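Endo-1,4-beta-xylanase (Pseudoalteromonas haloplanktis, PDB 1H12) hydrolyses internal beta-1,4 linkages of xylan, as a cold-adapted member of glycoside hydrolase family 8. Local coordinates at residues A[83-88]-A[149-154]; A[203-208]-A[289-294]; A[284-289]-A[349-354]. All coordinates share one frame; numbering follows the deposited sequence. Where two conformers were deposited one is given.

Contact 1 of 3, residues A[83-88]-A[149-154]; sequences GMTAAV and FAFALL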
loop_
_atom_site.group_PDB
_atom_site.type_symbol
_atom_site.label_atom_id
_atom_site.label_comp_id
_atom_site.label_asym_id
_atom_site.label_seq_id
_atom_site.Cartn_x
_atom_site.Cartn_y
_atom_site.Cartn_z
ATOM N N GLY A 83 -0.438 -7.848 -4.290
ATOM C CA GLY A 83 -0.499 -8.669 -5.496
ATOM C C GLY A 83 -1.920 -8.952 -5.943
ATOM O O GLY A 83 -2.219 -8.913 -7.130
ATOM N N MET A 84 -2.808 -9.240 -4.994
ATOM C CA MET A 84 -4.219 -9.399 -5.336
ATOM C C MET A 84 -4.805 -8.125 -5.930
ATOM O O MET A 84 -5.598 -8.156 -6.882
ATOM C CB MET A 84 -5.022 -9.809 -4.091
ATOM C CG MET A 84 -4.815 -11.271 -3.684
ATOM S SD MET A 84 -5.426 -11.647 -2.043
ATOM C CE MET A 84 -7.153 -11.156 -2.204
ATOM N N THR A 85 -4.442 -6.990 -5.362
ATOM C CA THR A 85 -4.922 -5.717 -5.843
ATOM C C THR A 85 -4.481 -5.481 -7.290
ATOM O O THR A 85 -5.261 -5.080 -8.143
ATOM C CB THR A 85 -4.491 -4.600 -4.900
ATOM O OG1 THR A 85 -5.024 -4.833 -3.605
ATOM C CG2 THR A 85 -4.993 -3.252 -5.365
ATOM N N ALA A 86 -3.208 -5.742 -7.565
ATOM C CA ALA A 86 -2.734 -5.599 -8.916
ATOM C C ALA A 86 -3.478 -6.502 -9.873
ATOM O O ALA A 86 -3.861 -6.107 -10.989
ATOM C CB ALA A 86 -1.228 -5.882 -8.968
ATOM N N ALA A 87 -3.675 -7.756 -9.468
ATOM C CA ALA A 87 -4.365 -8.717 -10.331
ATOM C C ALA A 87 -5.779 -8.263 -10.671
ATOM O O ALA A 87 -6.203 -8.338 -11.815
ATOM C CB ALA A 87 -4.340 -10.096 -9.644
ATOM N N VAL A 88 -6.563 -7.804 -9.671
ATOM C CA VAL A 88 -7.946 -7.433 -9.979
ATOM C C VAL A 88 -7.976 -6.231 -10.907
ATOM O O VAL A 88 -8.848 -6.147 -11.778
ATOM C CB VAL A 88 -8.818 -7.272 -8.734
ATOM C CG1 VAL A 88 -8.474 -6.068 -7.882
ATOM C CG2 VAL A 88 -10.290 -7.236 -9.111
ATOM N N PHE A 149 -6.669 -6.503 1.414
ATOM C CA PHE A 149 -7.428 -7.680 1.098
ATOM C C PHE A 149 -8.899 -7.337 0.915
ATOM O O PHE A 149 -9.553 -7.794 -0.030
ATOM C CB PHE A 149 -7.341 -8.768 2.192
ATOM C CG PHE A 149 -6.037 -9.541 2.313
ATOM C CD1 PHE A 149 -5.396 -10.079 1.201
ATOM C CD2 PHE A 149 -5.507 -9.834 3.550
ATOM C CE1 PHE A 149 -4.278 -10.853 1.336
ATOM C CE2 PHE A 149 -4.379 -10.621 3.685
ATOM C CZ PHE A 149 -3.761 -11.128 2.561
ATOM N N ALA A 150 -9.458 -6.552 1.863
ATOM C CA ALA A 150 -10.874 -6.182 1.750
ATOM C C ALA A 150 -11.146 -5.417 0.474
ATOM O O ALA A 150 -12.125 -5.674 -0.235
ATOM C CB ALA A 150 -11.280 -5.361 2.951
ATOM N N PHE A 151 -10.288 -4.446 0.189
ATOM C CA PHE A 151 -10.392 -3.655 -1.030
ATOM C C PHE A 151 -10.378 -4.564 -2.272
ATOM O O PHE A 151 -11.225 -4.456 -3.166
ATOM C CB PHE A 151 -9.261 -2.636 -1.080
ATOM C CG PHE A 151 -9.263 -1.799 -2.320
ATOM C CD1 PHE A 151 -10.187 -0.767 -2.518
ATOM C CD2 PHE A 151 -8.335 -2.023 -3.317
ATOM C CE1 PHE A 151 -10.224 -0.032 -3.657
ATOM C CE2 PHE A 151 -8.330 -1.279 -4.469
ATOM C CZ PHE A 151 -9.290 -0.277 -4.651
ATOM N N ALA A 152 -9.375 -5.424 -2.360
ATOM C CA ALA A 152 -9.236 -6.269 -3.509
ATOM C C ALA A 152 -10.405 -7.221 -3.691
ATOM O O ALA A 152 -10.895 -7.427 -4.813
ATOM C CB ALA A 152 -7.912 -7.035 -3.402
ATOM N N LEU A 153 -10.897 -7.805 -2.597
ATOM C CA LEU A 153 -12.023 -8.727 -2.625
ATOM C C LEU A 153 -13.323 -8.048 -3.069
ATOM O O LEU A 153 -14.117 -8.625 -3.830
ATOM C CB LEU A 153 -12.173 -9.413 -1.279
ATOM C CG LEU A 153 -11.086 -10.440 -0.959
ATOM C CD1 LEU A 153 -11.052 -10.699 0.540
ATOM C CD2 LEU A 153 -11.285 -11.742 -1.726
ATOM N N LEU A 154 -13.565 -6.819 -2.596
ATOM C CA LEU A 154 -14.751 -6.108 -3.040
ATOM C C LEU A 154 -14.710 -5.855 -4.517
ATOM O O LEU A 154 -15.735 -5.969 -5.218
ATOM C CB LEU A 154 -14.895 -4.781 -2.292
ATOM C CG LEU A 154 -15.382 -4.857 -0.845
ATOM C CD1 LEU A 154 -15.246 -3.493 -0.214
ATOM C CD2 LEU A 154 -16.819 -5.379 -0.756
#
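Met84 reaches Phe149 because its CG lies anti to its own carbonyl carbon (chi1 -75°): the first two torsions carry SD to the ring, and the bend at the thioether (chi3 57°) turns CE toward Leu153. Phe149 adopts a similar first torsion and swings its ring back across the gap. Segments 83-88 and 149-154, on helices 77-89 and 143-160, run in nearly the same direction, their axes at 22° and 8.7 Å apart, consistent with two helices of one layer of the family 8 (alpha/alpha)6 barrel. The central meeting is a Met-aromatic contact: SD of Met84 comes up to the ring edge of Phe149, 3.6 Å from CD1 and well away from either face, with the two side chains crossing at about a right angle. CE lies 4.2 Å from CG of Leu153, while CB of Met84 packs against the small Ala152, where a methyl allows the backbones to approach closely. An alanine in place of Met84 would take away the sulfur at the ring edge and is likely to leave Phe149 without this partner, opening a gap between the helices beside Leu153. Phe96 and Leu99 of helix 93-107 pack on Met84, so the thioether is buried among several helices. On the other flank, the methyl CG2 of Thr85 meets the edge of the Phe151 ring in its plane, 4.0 Å from CE2. The Thr85 hydroxyl is satisfied within its own helix by the carbonyl of Ser81, and this same OG1 rests 3.6 Å from CB of Ala152.

Contact 2 of 3, residues A[203-208]-A[289-294]; sequences YHIPAF and VGLDAH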
loop_
_atom_site.group_PDB
_atom_site.type_symbol
_atom_site.label_atom_id
_atom_site.label_comp_id
_atom_site.label_asym_id
_atom_site.label_seq_id
_atom_site.Cartn_x
_atom_site.Cartn_y
_atom_site.Cartn_z
ATOM N N TYR A 203 -0.720 3.264 6.675
ATOM C CA TYR A 203 -1.897 2.435 6.640
ATOM C C TYR A 203 -3.164 3.202 6.278
ATOM O O TYR A 203 -4.225 2.624 6.063
ATOM C CB TYR A 203 -2.128 1.745 7.969
ATOM C CG TYR A 203 -1.072 0.767 8.438
ATOM C CD1 TYR A 203 0.100 0.497 7.706
ATOM C CD2 TYR A 203 -1.247 0.077 9.627
ATOM C CE1 TYR A 203 1.019 -0.418 8.167
ATOM C CE2 TYR A 203 -0.320 -0.825 10.095
ATOM C CZ TYR A 203 0.817 -1.093 9.358
ATOM O OH TYR A 203 1.721 -2.041 9.811
ATOM N N HIS A 204 -3.079 4.541 6.253
ATOM C CA HIS A 204 -4.240 5.423 6.009
ATOM C C HIS A 204 -4.446 5.629 4.519
ATOM O O HIS A 204 -3.675 6.332 3.860
ATOM C CB HIS A 204 -4.002 6.738 6.707
ATOM C CG HIS A 204 -4.190 6.636 8.177
ATOM N ND1 HIS A 204 -5.361 7.041 8.750
ATOM C CD2 HIS A 204 -3.420 6.088 9.149
ATOM C CE1 HIS A 204 -5.281 6.762 10.039
ATOM N NE2 HIS A 204 -4.110 6.177 10.321
ATOM N N ILE A 205 -5.549 5.045 4.004
ATOM C CA ILE A 205 -5.904 5.192 2.590
ATOM C C ILE A 205 -7.340 5.654 2.586
ATOM O O ILE A 205 -8.273 4.840 2.483
ATOM C CB ILE A 205 -5.668 3.924 1.796
ATOM C CG1 ILE A 205 -4.276 3.356 2.109
ATOM C CG2 ILE A 205 -5.854 4.214 0.322
ATOM C CD1 ILE A 205 -4.029 2.049 1.602
ATOM N N PRO A 206 -7.597 6.959 2.713
ATOM C CA PRO A 206 -8.960 7.397 3.017
ATOM C C PRO A 206 -9.992 6.967 1.968
ATOM O O PRO A 206 -11.084 6.545 2.319
ATOM C CB PRO A 206 -8.834 8.910 3.164
ATOM C CG PRO A 206 -7.424 9.091 3.660
ATOM C CD PRO A 206 -6.609 8.049 2.905
ATOM N N ALA A 207 -9.622 7.005 0.694
ATOM C CA ALA A 207 -10.536 6.640 -0.366
ATOM C C ALA A 207 -10.979 5.206 -0.244
ATOM O O ALA A 207 -12.103 4.875 -0.666
ATOM C CB ALA A 207 -9.907 6.899 -1.721
ATOM N N PHE A 208 -10.123 4.307 0.245
ATOM C CA PHE A 208 -10.573 2.925 0.443
ATOM C C PHE A 208 -11.782 2.888 1.383
ATOM O O PHE A 208 -12.695 2.107 1.176
ATOM C CB PHE A 208 -9.468 2.024 1.019
ATOM C CG PHE A 208 -8.411 1.564 0.050
ATOM C CD1 PHE A 208 -8.327 2.028 -1.243
ATOM C CD2 PHE A 208 -7.498 0.601 0.476
ATOM C CE1 PHE A 208 -7.321 1.569 -2.087
ATOM C CE2 PHE A 208 -6.498 0.177 -0.345
ATOM C CZ PHE A 208 -6.393 0.652 -1.629
ATOM N N VAL A 289 -1.593 9.660 -0.382
ATOM C CA VAL A 289 -2.152 11.008 -0.555
ATOM C C VAL A 289 -2.479 11.240 -2.044
ATOM O O VAL A 289 -3.539 11.773 -2.358
ATOM C CB VAL A 289 -1.218 12.067 0.027
ATOM C CG1 VAL A 289 -1.717 13.471 -0.279
ATOM C CG2 VAL A 289 -1.063 11.902 1.519
ATOM N N GLY A 290 -1.574 10.862 -2.934
ATOM C CA GLY A 290 -1.849 10.941 -4.380
ATOM C C GLY A 290 -3.072 10.110 -4.767
ATOM O O GLY A 290 -3.926 10.553 -5.536
ATOM N N LEU A 291 -3.128 8.862 -4.284
ATOM C CA LEU A 291 -4.257 8.009 -4.519
ATOM C C LEU A 291 -5.559 8.705 -4.097
ATOM O O LEU A 291 -6.529 8.758 -4.843
ATOM C CB LEU A 291 -4.031 6.665 -3.798
ATOM C CG LEU A 291 -5.064 5.591 -3.909
ATOM C CD1 LEU A 291 -4.465 4.295 -3.340
ATOM C CD2 LEU A 291 -6.384 5.873 -3.220
ATOM N N ASP A 292 -5.562 9.226 -2.875
ATOM C CA ASP A 292 -6.743 9.851 -2.339
ATOM C C ASP A 292 -7.142 11.068 -3.166
ATOM O O ASP A 292 -8.345 11.288 -3.447
ATOM C CB ASP A 292 -6.581 10.209 -0.894
ATOM C CG ASP A 292 -7.904 10.541 -0.247
ATOM O OD1 ASP A 292 -8.110 11.716 0.176
ATOM O OD2 ASP A 292 -8.759 9.639 -0.166
ATOM N N ALA A 293 -6.163 11.891 -3.524
ATOM C CA ALA A 293 -6.468 13.050 -4.339
ATOM C C ALA A 293 -7.103 12.655 -5.675
ATOM O O ALA A 293 -8.058 13.257 -6.137
ATOM C CB ALA A 293 -5.192 13.858 -4.571
ATOM N N HIS A 294 -6.516 11.657 -6.333
ATOM C CA HIS A 294 -7.012 11.188 -7.625
ATOM C C HIS A 294 -8.414 10.639 -7.491
ATOM O O HIS A 294 -9.341 11.016 -8.237
ATOM C CB HIS A 294 -6.058 10.123 -8.177
ATOM C CG HIS A 294 -6.388 9.698 -9.557
ATOM N ND1 HIS A 294 -5.990 8.486 -10.079
ATOM C CD2 HIS A 294 -7.057 10.323 -10.557
ATOM C CE1 HIS A 294 -6.409 8.401 -11.342
ATOM N NE2 HIS A 294 -7.070 9.511 -11.663
#
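Leu291 and Asp292, side by side on helix 283-296, meet the turn that leads into helix 206-215, and both extend with CG anti to the backbone N. For Leu291 (chi1 -179°) this sends the two methyls forward as a fork: CD1 and CD2 each lie about 3.9 Å from CG2 of Ile205. CD2 continues to CB of Ala207 at 4.0 Å, and CD1 to the Phe208 ring, approaching CE1 obliquely at 4.1 Å. Ile205 occupies the N-cap position, and its CG2, itself anti to the backbone N, sits 3.6 Å above the plane of the Phe208 ring, over the centre. The opposite face of that ring stacks on Phe151, and Tyr148 meets it edge-to-face, so the aromatic group is fixed from several directions. Asp292 takes the polar share of the contact. Its extended torsion (chi1 -166°) carries OD2 to the first turn of helix 206-215, 2.9 Å from the backbone N of Ala207, and CB of Pro206 lies 3.4 Å from the same oxygen. The buried carboxylate is held by a salt bridge from OD2 to Arg233 and a hydrogen bond between OD1 and NE2 of His302. These two limit its rotation, and the positive arginine would be expected to stabilise its negative charge. The turn entering helix 206-215 is thus packed on helix 283-296 within the (alpha/alpha)6 barrel, the fold of family 8 glycoside hydrolases.

Contact 3 of 3, residues A[284-289]-A[349-354]; sequences RVIMNV and AVALLA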
loop_
_atom_site.group_PDB
_atom_site.type_symbol
_atom_site.label_atom_id
_atom_site.label_comp_id
_atom_site.label_asym_id
_atom_site.label_seq_id
_atom_site.Cartn_x
_atom_site.Cartn_y
_atom_site.Cartn_z
ATOM N N ARG A 284 5.169 5.119 1.622
ATOM C CA ARG A 284 3.865 4.960 1.006
ATOM C C ARG A 284 2.893 6.077 1.340
ATOM O O ARG A 284 1.850 6.158 0.702
ATOM C CB ARG A 284 3.239 3.597 1.437
ATOM C CG ARG A 284 4.073 2.404 1.028
ATOM C CD ARG A 284 3.329 1.093 1.154
ATOM N NE ARG A 284 2.869 0.703 2.487
ATOM C CZ ARG A 284 3.595 0.053 3.376
ATOM N NH1 ARG A 284 4.877 -0.118 3.204
ATOM N NH2 ARG A 284 3.027 -0.451 4.419
ATOM N N VAL A 285 3.200 6.897 2.323
ATOM C CA VAL A 285 2.246 7.914 2.741
ATOM C C VAL A 285 1.902 8.864 1.607
ATOM O O VAL A 285 0.716 9.054 1.309
ATOM C CB VAL A 285 2.710 8.662 3.983
ATOM C CG1 VAL A 285 1.720 9.741 4.355
ATOM C CG2 VAL A 285 2.928 7.726 5.164
ATOM N N ILE A 286 2.886 9.491 0.962
ATOM C CA ILE A 286 2.514 10.421 -0.094
ATOM C C ILE A 286 1.953 9.710 -1.342
ATOM O O ILE A 286 1.181 10.303 -2.085
ATOM C CB ILE A 286 3.566 11.467 -0.423
ATOM C CG1 ILE A 286 4.856 10.876 -1.039
ATOM C CG2 ILE A 286 3.829 12.342 0.808
ATOM C CD1 ILE A 286 5.823 11.952 -1.545
ATOM N N MET A 287 2.291 8.433 -1.525
ATOM C CA MET A 287 1.607 7.621 -2.523
ATOM C C MET A 287 0.095 7.560 -2.206
ATOM O O MET A 287 -0.731 7.752 -3.104
ATOM C CB MET A 287 2.206 6.219 -2.544
ATOM C CG MET A 287 1.652 5.282 -3.528
ATOM S SD MET A 287 2.369 3.663 -3.374
ATOM C CE MET A 287 1.947 2.983 -1.993
ATOM N N ASN A 288 -0.224 7.287 -0.948
ATOM C CA ASN A 288 -1.604 7.228 -0.517
ATOM C C ASN A 288 -2.305 8.570 -0.650
ATOM O O ASN A 288 -3.491 8.625 -0.959
ATOM C CB ASN A 288 -1.690 6.757 0.918
ATOM C CG ASN A 288 -1.220 5.353 1.147
ATOM O OD1 ASN A 288 -1.217 4.514 0.222
ATOM N ND2 ASN A 288 -0.857 5.052 2.389
ATOM N N VAL A 289 -1.593 9.660 -0.382
ATOM C CA VAL A 289 -2.152 11.008 -0.555
ATOM C C VAL A 289 -2.479 11.240 -2.044
ATOM O O VAL A 289 -3.539 11.773 -2.358
ATOM C CB VAL A 289 -1.218 12.067 0.027
ATOM C CG1 VAL A 289 -1.717 13.471 -0.279
ATOM C CG2 VAL A 289 -1.063 11.902 1.519
ATOM N N ALA A 349 6.229 8.914 -7.553
ATOM C CA ALA A 349 5.546 9.195 -8.807
ATOM C C ALA A 349 4.014 9.234 -8.611
ATOM O O ALA A 349 3.329 10.069 -9.202
ATOM C CB ALA A 349 5.938 8.213 -9.851
ATOM N N VAL A 350 3.470 8.317 -7.799
ATOM C CA VAL A 350 2.050 8.324 -7.548
ATOM C C VAL A 350 1.621 9.575 -6.819
ATOM O O VAL A 350 0.531 10.122 -7.049
ATOM C CB VAL A 350 1.598 7.063 -6.797
ATOM C CG1 VAL A 350 0.144 7.082 -6.491
ATOM C CG2 VAL A 350 1.999 5.825 -7.572
ATOM N N ALA A 351 2.479 10.057 -5.920
ATOM C CA ALA A 351 2.208 11.270 -5.187
ATOM C C ALA A 351 1.928 12.469 -6.077
ATOM O O ALA A 351 1.248 13.408 -5.675
ATOM C CB ALA A 351 3.383 11.619 -4.277
ATOM N N LEU A 352 2.470 12.427 -7.298
ATOM C CA LEU A 352 2.257 13.515 -8.265
ATOM C C LEU A 352 0.833 13.770 -8.615
ATOM O O LEU A 352 0.504 14.863 -9.104
ATOM C CB LEU A 352 3.086 13.276 -9.523
ATOM C CG LEU A 352 4.587 13.213 -9.305
ATOM C CD1 LEU A 352 5.234 12.806 -10.626
ATOM C CD2 LEU A 352 5.119 14.563 -8.784
ATOM N N LEU A 353 -0.069 12.826 -8.374
ATOM C CA LEU A 353 -1.499 13.048 -8.573
ATOM C C LEU A 353 -2.067 14.117 -7.645
ATOM O O LEU A 353 -3.181 14.575 -7.861
ATOM C CB LEU A 353 -2.240 11.727 -8.467
ATOM C CG LEU A 353 -1.922 10.714 -9.546
ATOM C CD1 LEU A 353 -2.306 9.304 -9.154
ATOM C CD2 LEU A 353 -2.636 11.100 -10.866
ATOM N N ALA A 354 -1.315 14.517 -6.628
ATOM C CA ALA A 354 -1.666 15.633 -5.757
ATOM C C ALA A 354 -0.716 16.819 -5.920
ATOM O O ALA A 354 -0.919 17.819 -5.223
ATOM C CB ALA A 354 -1.690 15.218 -4.285
#
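Ile286 packs on Ala351, and its torsions explain how: with CG1 held between the backbone N and the carbonyl carbon (chi1 66°), the longer branch runs alongside the alanine methyl. CG1 lies 3.6 Å and CD1 3.7 Å from CB of Ala351, so the one methyl touches two carbons of the branch. The carbonyl oxygen of Ile286 also takes part, receiving a CA-H...O contact from Ala351 at 3.4 Å between O and CA, a bent approach with 126° at the hydrogen. Such an interaction needs the backbones to be close, and indeed the CA atoms of Met287 and Ala351 are only 4.6 Å apart. Met287 comes next. Its CG, anti to the backbone N (chi1 -178°), reaches CB of Val350 at 3.7 Å before the chain leads off from the contact; Met287 was deposited in two conformers, and this packing is described for one of them. CG1 of Val350 in turn rests 3.6 Å from the carbonyl oxygen of Met287. Val289 ends the segment with a looser touch, its CG1 4.4 Å from CB of Ala354. No hydrogen bond spans the pair; the contact is apolar packing, with Ala351 and Ala354 set against larger side chains. It joins helix 283-296 to the C-terminal part of helix 342-351 and the 3-10 turn 352-354 that follows, within the (alpha/alpha)6 barrel. Around this core, Leu310 of helix 300-318 touches Ile286, Phe240 of helix 219-243 packs on Ile286 and Val289, and helix 379-392 lies alongside, with Leu385 on Met287 and Ala389 on Val350.

From the N terminus, contact 1 comes first, closing the loop between helices 77-89 and 143-160, which includes helix 93-107 and strands of the five-stranded sheet; it is complete before the others begin. Contact 2 opens at 203-208 and closes at 289-294, spanning helix 219-243. Contact 3 opens at 284-289, inside that loop, and closes at 349-354, beyond it, so the two cross, none of the three being nested. Contacts 2 and 3 both use helix 283-296 and share Val289, with centres 8 Å apart. Contact 1 meets contact 2 through Phe151 and Phe208 but not contact 3. Helices 77-89, 143-160, 206-215, 283-296 and 342-351 are thereby joined in succession.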